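Local atomic coordinates of putative uncharacterized protein (Streptococcus suis, PDB entry 4XZ7), a protein that probably acts as a transglutaminase, modifying protein glutamine side chains, and is a virulence factor that helps the bacterium escape phagocytosis. Residues V90-E95 with K120-L125; R106-G111 with T164-Y169. One frame throughout, in Å; residues are numbered along the deposited sequence.

Contact 1. Residues V90-E95 with K120-L125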
loop_
_atom_site.group_PDB
_atom_site.type_symbol
_atom_site.label_atom_id
_atom_site.label_comp_id
_atom_site.label_asym_id
_atom_site.label_seq_id
_atom_site.Cartn_x
_atom_site.Cartn_y
_atom_site.Cartn_z
ATOM N N VAL B 90 -27.584 -1.291 -3.952
ATOM C CA VAL B 90 -29.008 -1.064 -3.776
ATOM C C VAL B 90 -29.822 -1.396 -5.035
ATOM O O VAL B 90 -29.349 -1.312 -6.176
ATOM C CB VAL B 90 -29.305 0.388 -3.320
ATOM C CG1 VAL B 90 -28.110 0.973 -2.545
ATOM C CG2 VAL B 90 -29.707 1.261 -4.476
ATOM N N ILE B 91 -31.053 -1.827 -4.803
ATOM C CA ILE B 91 -31.977 -2.083 -5.889
ATOM C C ILE B 91 -33.061 -1.009 -5.912
ATOM O O ILE B 91 -33.800 -0.867 -4.949
ATOM C CB ILE B 91 -32.625 -3.452 -5.752
ATOM C CG1 ILE B 91 -31.559 -4.547 -5.892
ATOM C CG2 ILE B 91 -33.766 -3.593 -6.782
ATOM C CD1 ILE B 91 -32.110 -5.939 -5.841
ATOM N N ALA B 92 -33.143 -0.252 -7.003
ATOM C CA ALA B 92 -34.162 0.785 -7.116
ATOM C C ALA B 92 -35.524 0.154 -7.320
ATOM O O ALA B 92 -35.700 -0.704 -8.185
ATOM C CB ALA B 92 -33.847 1.739 -8.258
ATOM N N HIS B 93 -36.494 0.601 -6.531
ATOM C CA HIS B 93 -37.820 0.005 -6.537
ATOM C C HIS B 93 -38.608 0.451 -7.751
ATOM O O HIS B 93 -39.268 -0.357 -8.395
ATOM C CB HIS B 93 -38.553 0.363 -5.248
ATOM C CG HIS B 93 -37.797 -0.014 -4.013
ATOM N ND1 HIS B 93 -36.969 -1.115 -3.959
ATOM C CD2 HIS B 93 -37.725 0.571 -2.794
ATOM C CE1 HIS B 93 -36.428 -1.199 -2.757
ATOM N NE2 HIS B 93 -36.872 -0.189 -2.029
ATOM N N ASN B 94 -38.519 1.744 -8.056
ATOM C CA ASN B 94 -39.155 2.328 -9.227
ATOM C C ASN B 94 -38.290 3.465 -9.773
ATOM O O ASN B 94 -37.220 3.746 -9.235
ATOM C CB ASN B 94 -40.578 2.832 -8.892
ATOM C CG ASN B 94 -40.613 3.751 -7.687
ATOM O OD1 ASN B 94 -39.600 4.329 -7.283
ATOM N ND2 ASN B 94 -41.801 3.892 -7.099
ATOM N N GLU B 95 -38.747 4.107 -10.841
ATOM C CA GLU B 95 -37.988 5.193 -11.459
ATOM C C GLU B 95 -37.733 6.345 -10.484
ATOM O O GLU B 95 -36.626 6.865 -10.400
ATOM C CB GLU B 95 -38.720 5.718 -12.691
ATOM C CG GLU B 95 -38.791 4.731 -13.856
ATOM C CD GLU B 95 -39.863 3.664 -13.682
ATOM O OE1 GLU B 95 -40.475 3.579 -12.588
ATOM O OE2 GLU B 95 -40.094 2.912 -14.650
ATOM N N LYS B 120 -19.844 0.474 -4.815
ATOM C CA LYS B 120 -21.210 -0.037 -4.780
ATOM C C LYS B 120 -21.904 0.140 -6.133
ATOM O O LYS B 120 -21.551 1.027 -6.928
ATOM C CB LYS B 120 -22.014 0.662 -3.682
ATOM C CG LYS B 120 -21.390 0.531 -2.300
ATOM C CD LYS B 120 -20.930 -0.909 -2.049
ATOM C CE LYS B 120 -19.988 -1.024 -0.851
ATOM N NZ LYS B 120 -20.655 -0.675 0.434
ATOM N N ARG B 121 -22.902 -0.699 -6.389
ATOM C CA ARG B 121 -23.678 -0.600 -7.619
ATOM C C ARG B 121 -25.162 -0.388 -7.312
ATOM O O ARG B 121 -25.625 -0.657 -6.203
ATOM C CB ARG B 121 -23.458 -1.854 -8.490
ATOM C CG ARG B 121 -22.035 -1.970 -8.995
ATOM C CD ARG B 121 -21.706 -3.285 -9.701
ATOM N NE ARG B 121 -20.256 -3.524 -9.666
ATOM C CZ ARG B 121 -19.485 -3.557 -10.742
ATOM N NH1 ARG B 121 -20.022 -3.394 -11.946
ATOM N NH2 ARG B 121 -18.189 -3.763 -10.622
ATOM N N ILE B 122 -25.898 0.134 -8.289
ATOM C CA ILE B 122 -27.350 0.236 -8.182
ATOM C C ILE B 122 -27.927 -0.587 -9.328
ATOM O O ILE B 122 -27.324 -0.660 -10.414
ATOM C CB ILE B 122 -27.839 1.721 -8.234
ATOM C CG1 ILE B 122 -29.361 1.819 -8.222
ATOM C CG2 ILE B 122 -27.305 2.454 -9.466
ATOM C CD1 ILE B 122 -29.846 3.199 -7.822
ATOM N N HIS B 123 -29.064 -1.231 -9.078
ATOM C CA HIS B 123 -29.674 -2.124 -10.056
ATOM C C HIS B 123 -31.164 -1.839 -10.203
ATOM O O HIS B 123 -31.799 -1.297 -9.301
ATOM C CB HIS B 123 -29.483 -3.595 -9.662
ATOM C CG HIS B 123 -28.132 -3.909 -9.098
ATOM N ND1 HIS B 123 -27.054 -4.264 -9.884
ATOM C CD2 HIS B 123 -27.689 -3.941 -7.817
ATOM C CE1 HIS B 123 -26.008 -4.492 -9.112
ATOM N NE2 HIS B 123 -26.367 -4.298 -7.851
ATOM N N ALA B 124 -31.734 -2.222 -11.332
ATOM C CA ALA B 124 -33.145 -1.946 -11.546
ATOM C C ALA B 124 -33.696 -2.847 -12.634
ATOM O O ALA B 124 -32.962 -3.259 -13.535
ATOM C CB ALA B 124 -33.356 -0.474 -11.901
ATOM N N LEU B 125 -34.987 -3.164 -12.538
ATOM C CA LEU B 125 -35.647 -3.978 -13.557
ATOM C C LEU B 125 -36.053 -3.159 -14.778
ATOM O O LEU B 125 -36.560 -3.701 -15.766
ATOM C CB LEU B 125 -36.872 -4.679 -12.967
ATOM C CG LEU B 125 -36.522 -5.739 -11.919
ATOM C CD1 LEU B 125 -37.787 -6.227 -11.241
ATOM C CD2 LEU B 125 -35.745 -6.896 -12.524
HETATM O O HOH W 1 -36.499 -2.249 -10.117
#
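V90 and I91 pair in parallel with I122 and H123, and three backbone hydrogen bonds run between the two segments. V90 N donates to R121 O at 3.1 Å. H123 N returns a bond to V90 O at 2.9 Å. A92 N then donates to H123 O, also at 2.9 Å. V90 O has a second, softer partner in the CA-H of I122. Just past the strand pair, a water bridges the two segments; it donates to A92 O at 2.6 Å and accepts from L125 N.

V90 and I122 share one face of the sheet. The CG1 of I122 is anti to its backbone N (chi1 176°), and the chain continues almost fully extended. This carries CG1 and CD1 past V90 CG2, 3.8 Å from I122 CG1. The same CD1 comes within 4.3 Å of A92 CB. Y98 of helix 95-101 also packs on I122 and A92.

I91 and H123 lie on the other face. The imidazole meets the first strand obliquely, with H123 CD2 3.5 Å from V90 O. Both ring nitrogens have partners beyond the pair: ND1 bonds S160 OG and NE2 bonds D89 OD2. These two bonds fix the rotation of the ring. The other carboxylate oxygen of D89 takes R121 N.

Two parallel neighbours cannot be joined by a simple hairpin. The connection holds helix 95-101 and the short strand 106-107. Strand 121-124 lies between 90-91 and 157-167 in a mixed sheet, parallel to the first and antiparallel to the second. Helix 95-101 covers the A92 and I122 side, and I91 packs on strand 14-17.

Contact 2. Residues R106-G111 with T164-Y169; sequences RFSGNG and TVDNKY
The F107 ring receives V165 CG2 over one face. This methyl sits 3.8 Å from the ring centroid and only 11° off the ring normal, a CH-pi contact. With V165 chi1 at -58°, CG2 lies between the backbone N and the carbonyl carbon, which points it at that face of the ring. Beside this pair, R106 CG meets T164 CG2 at 3.9 Å. The polar ends of both residues turn elsewhere: R106 NH2 bonds Q101, and T164 OG1 accepts from K120 N.

In the backbone, F107 pairs in parallel with V165, and bonds at R106 O and S108 N flank the pair. V165 N donates to R106 O at 2.8 Å, and S108 N donates to V165 O at 3.1 Å. R106 O also takes a CA-H contact from T164.

In the fold, strand 106-107 is a short, weakly bonded parallel partner of the long strand 157-167 in a mixed sheet. It breaks off into the 3-10 segment 108-110, while the long strand leads into helix 170-181.

Several polar contacts gather around D166. Its OD2 is linked to S108 OG by a water, which accepts from S108 OG at 2.7 Å and donates to D166 OD2 at 2.6 Å. D166 OD1 takes N167 N at 2.7 Å, with the donor 34° out of the carboxylate plane. In the homodimer, N185 N and V186 N of the second subunit bond the two D166 carboxylate oxygens.

Further along, N167 OD1 accepts from Y169 N at 2.9 Å, forming an Asx turn at the strand end. On the other segment, N110 bonds K188 and E189 of the second subunit.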
loop_
_atom_site.group_PDB
_atom_site.type_symbol
_atom_site.label_atom_id
_atom_site.label_comp_id
_atom_site.label_asym_id
_atom_site.label_seq_id
_atom_site.Cartn_x
_atom_site.Cartn_y
_atom_site.Cartn_z
ATOM N N ARG B 106 -22.590 10.163 -5.178
ATOM C CA ARG B 106 -22.420 9.444 -3.914
ATOM C C ARG B 106 -20.969 9.001 -3.768
ATOM O O ARG B 106 -20.497 8.181 -4.548
ATOM C CB ARG B 106 -23.346 8.235 -3.888
ATOM C CG ARG B 106 -23.181 7.325 -2.702
ATOM C CD ARG B 106 -24.345 7.507 -1.754
ATOM N NE ARG B 106 -25.632 7.487 -2.448
ATOM C CZ ARG B 106 -26.523 6.501 -2.350
ATOM N NH1 ARG B 106 -26.270 5.438 -1.589
ATOM N NH2 ARG B 106 -27.671 6.582 -3.011
ATOM N N PHE B 107 -20.251 9.559 -2.799
ATOM C CA PHE B 107 -18.825 9.279 -2.664
ATOM C C PHE B 107 -18.583 8.067 -1.772
ATOM O O PHE B 107 -19.245 7.905 -0.748
ATOM C CB PHE B 107 -18.080 10.511 -2.113
ATOM C CG PHE B 107 -17.800 11.553 -3.156
ATOM C CD1 PHE B 107 -18.777 12.481 -3.509
ATOM C CD2 PHE B 107 -16.579 11.586 -3.806
ATOM C CE1 PHE B 107 -18.529 13.430 -4.488
ATOM C CE2 PHE B 107 -16.323 12.530 -4.774
ATOM C CZ PHE B 107 -17.306 13.454 -5.125
ATOM N N SER B 108 -17.621 7.237 -2.171
ATOM C CA SER B 108 -17.323 5.969 -1.509
ATOM C C SER B 108 -17.110 6.104 0.001
ATOM O O SER B 108 -17.658 5.333 0.781
ATOM C CB SER B 108 -16.081 5.337 -2.150
ATOM O OG SER B 108 -15.854 4.031 -1.659
ATOM N N GLY B 109 -16.309 7.081 0.402
ATOM C CA GLY B 109 -16.007 7.286 1.810
ATOM C C GLY B 109 -17.176 7.657 2.722
ATOM O O GLY B 109 -17.062 7.557 3.952
ATOM N N ASN B 110 -18.296 8.091 2.147
ATOM C CA ASN B 110 -19.447 8.458 2.983
ATOM C C ASN B 110 -20.445 7.305 3.200
ATOM O O ASN B 110 -21.517 7.506 3.776
ATOM C CB ASN B 110 -20.189 9.666 2.388
ATOM C CG ASN B 110 -19.328 10.919 2.320
ATOM O OD1 ASN B 110 -18.911 11.327 1.239
ATOM N ND2 ASN B 110 -19.072 11.544 3.471
ATOM N N GLY B 111 -20.108 6.106 2.733
ATOM C CA GLY B 111 -20.927 4.936 3.014
ATOM C C GLY B 111 -21.056 4.706 4.514
ATOM O O GLY B 111 -20.122 4.991 5.273
ATOM N N THR B 164 -21.516 4.421 -6.259
ATOM C CA THR B 164 -20.518 5.287 -5.632
ATOM C C THR B 164 -19.448 5.712 -6.633
ATOM O O THR B 164 -19.109 4.971 -7.564
ATOM C CB THR B 164 -19.809 4.604 -4.449
ATOM O OG1 THR B 164 -19.205 3.406 -4.925
ATOM C CG2 THR B 164 -20.803 4.262 -3.319
ATOM N N VAL B 165 -18.927 6.914 -6.429
ATOM C CA VAL B 165 -17.798 7.396 -7.198
ATOM C C VAL B 165 -16.573 7.411 -6.287
ATOM O O VAL B 165 -16.695 7.540 -5.063
ATOM C CB VAL B 165 -18.071 8.806 -7.794
ATOM C CG1 VAL B 165 -19.306 8.764 -8.669
ATOM C CG2 VAL B 165 -18.250 9.830 -6.707
ATOM N N ASP B 166 -15.403 7.233 -6.882
ATOM C CA ASP B 166 -14.164 7.211 -6.125
ATOM C C ASP B 166 -13.053 7.611 -7.074
ATOM O O ASP B 166 -13.271 7.739 -8.288
ATOM C CB ASP B 166 -13.897 5.817 -5.542
ATOM C CG ASP B 166 -12.991 5.844 -4.312
ATOM O OD1 ASP B 166 -12.367 6.890 -4.027
ATOM O OD2 ASP B 166 -12.902 4.799 -3.634
ATOM N N ASN B 167 -11.878 7.844 -6.504
ATOM C CA ASN B 167 -10.621 7.897 -7.243
ATOM C C ASN B 167 -10.639 6.880 -8.367
ATOM O O ASN B 167 -10.936 5.711 -8.126
ATOM C CB ASN B 167 -9.482 7.623 -6.234
ATOM C CG ASN B 167 -8.123 7.887 -6.790
ATOM O OD1 ASN B 167 -7.821 7.502 -7.911
ATOM N ND2 ASN B 167 -7.263 8.522 -5.984
ATOM N N LYS B 168 -10.362 7.291 -9.605
ATOM C CA LYS B 168 -10.501 6.344 -10.698
ATOM C C LYS B 168 -9.418 5.245 -10.639
ATOM O O LYS B 168 -9.550 4.199 -11.273
ATOM C CB LYS B 168 -10.466 7.073 -12.050
ATOM C CG LYS B 168 -9.082 7.516 -12.524
ATOM C CD LYS B 168 -9.171 8.288 -13.859
ATOM C CE LYS B 168 -7.789 8.533 -14.446
ATOM N NZ LYS B 168 -7.816 9.219 -15.757
ATOM N N TYR B 169 -8.359 5.466 -9.864
ATOM C CA TYR B 169 -7.329 4.439 -9.749
ATOM C C TYR B 169 -7.542 3.484 -8.575
ATOM O O TYR B 169 -6.593 2.837 -8.131
ATOM C CB TYR B 169 -5.946 5.076 -9.645
ATOM C CG TYR B 169 -5.538 5.814 -10.904
ATOM C CD1 TYR B 169 -5.258 5.129 -12.078
ATOM C CD2 TYR B 169 -5.444 7.202 -10.919
ATOM C CE1 TYR B 169 -4.891 5.810 -13.246
ATOM C CE2 TYR B 169 -5.078 7.887 -12.076
ATOM C CZ TYR B 169 -4.795 7.199 -13.219
ATOM O OH TYR B 169 -4.421 7.902 -14.331
HETATM O O HOH W 2 -14.735 2.923 -3.842
#

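In the fold
After a first sheet built from residues 14-86, the chain forms strand 90-91, then helix 95-101, and reaches strand 106-107. It goes on to strand 121-124, where contact 1 closes a loop of 24 intervening residues. I91 packs on strand 14-17 and ties this sheet to the first. Contact 2 has by then begun at 106-111 and closes only at 164-169, across 52 residues. The two loops therefore cross. Their centres are 18 Å apart, yet they touch through K120 and T164. Strand 157-167 runs antiparallel to 121-124 and parallel to 106-107, so it joins both contacts in one sheet. Contact 1 touches no other chain, whereas contact 2 reaches the second subunit.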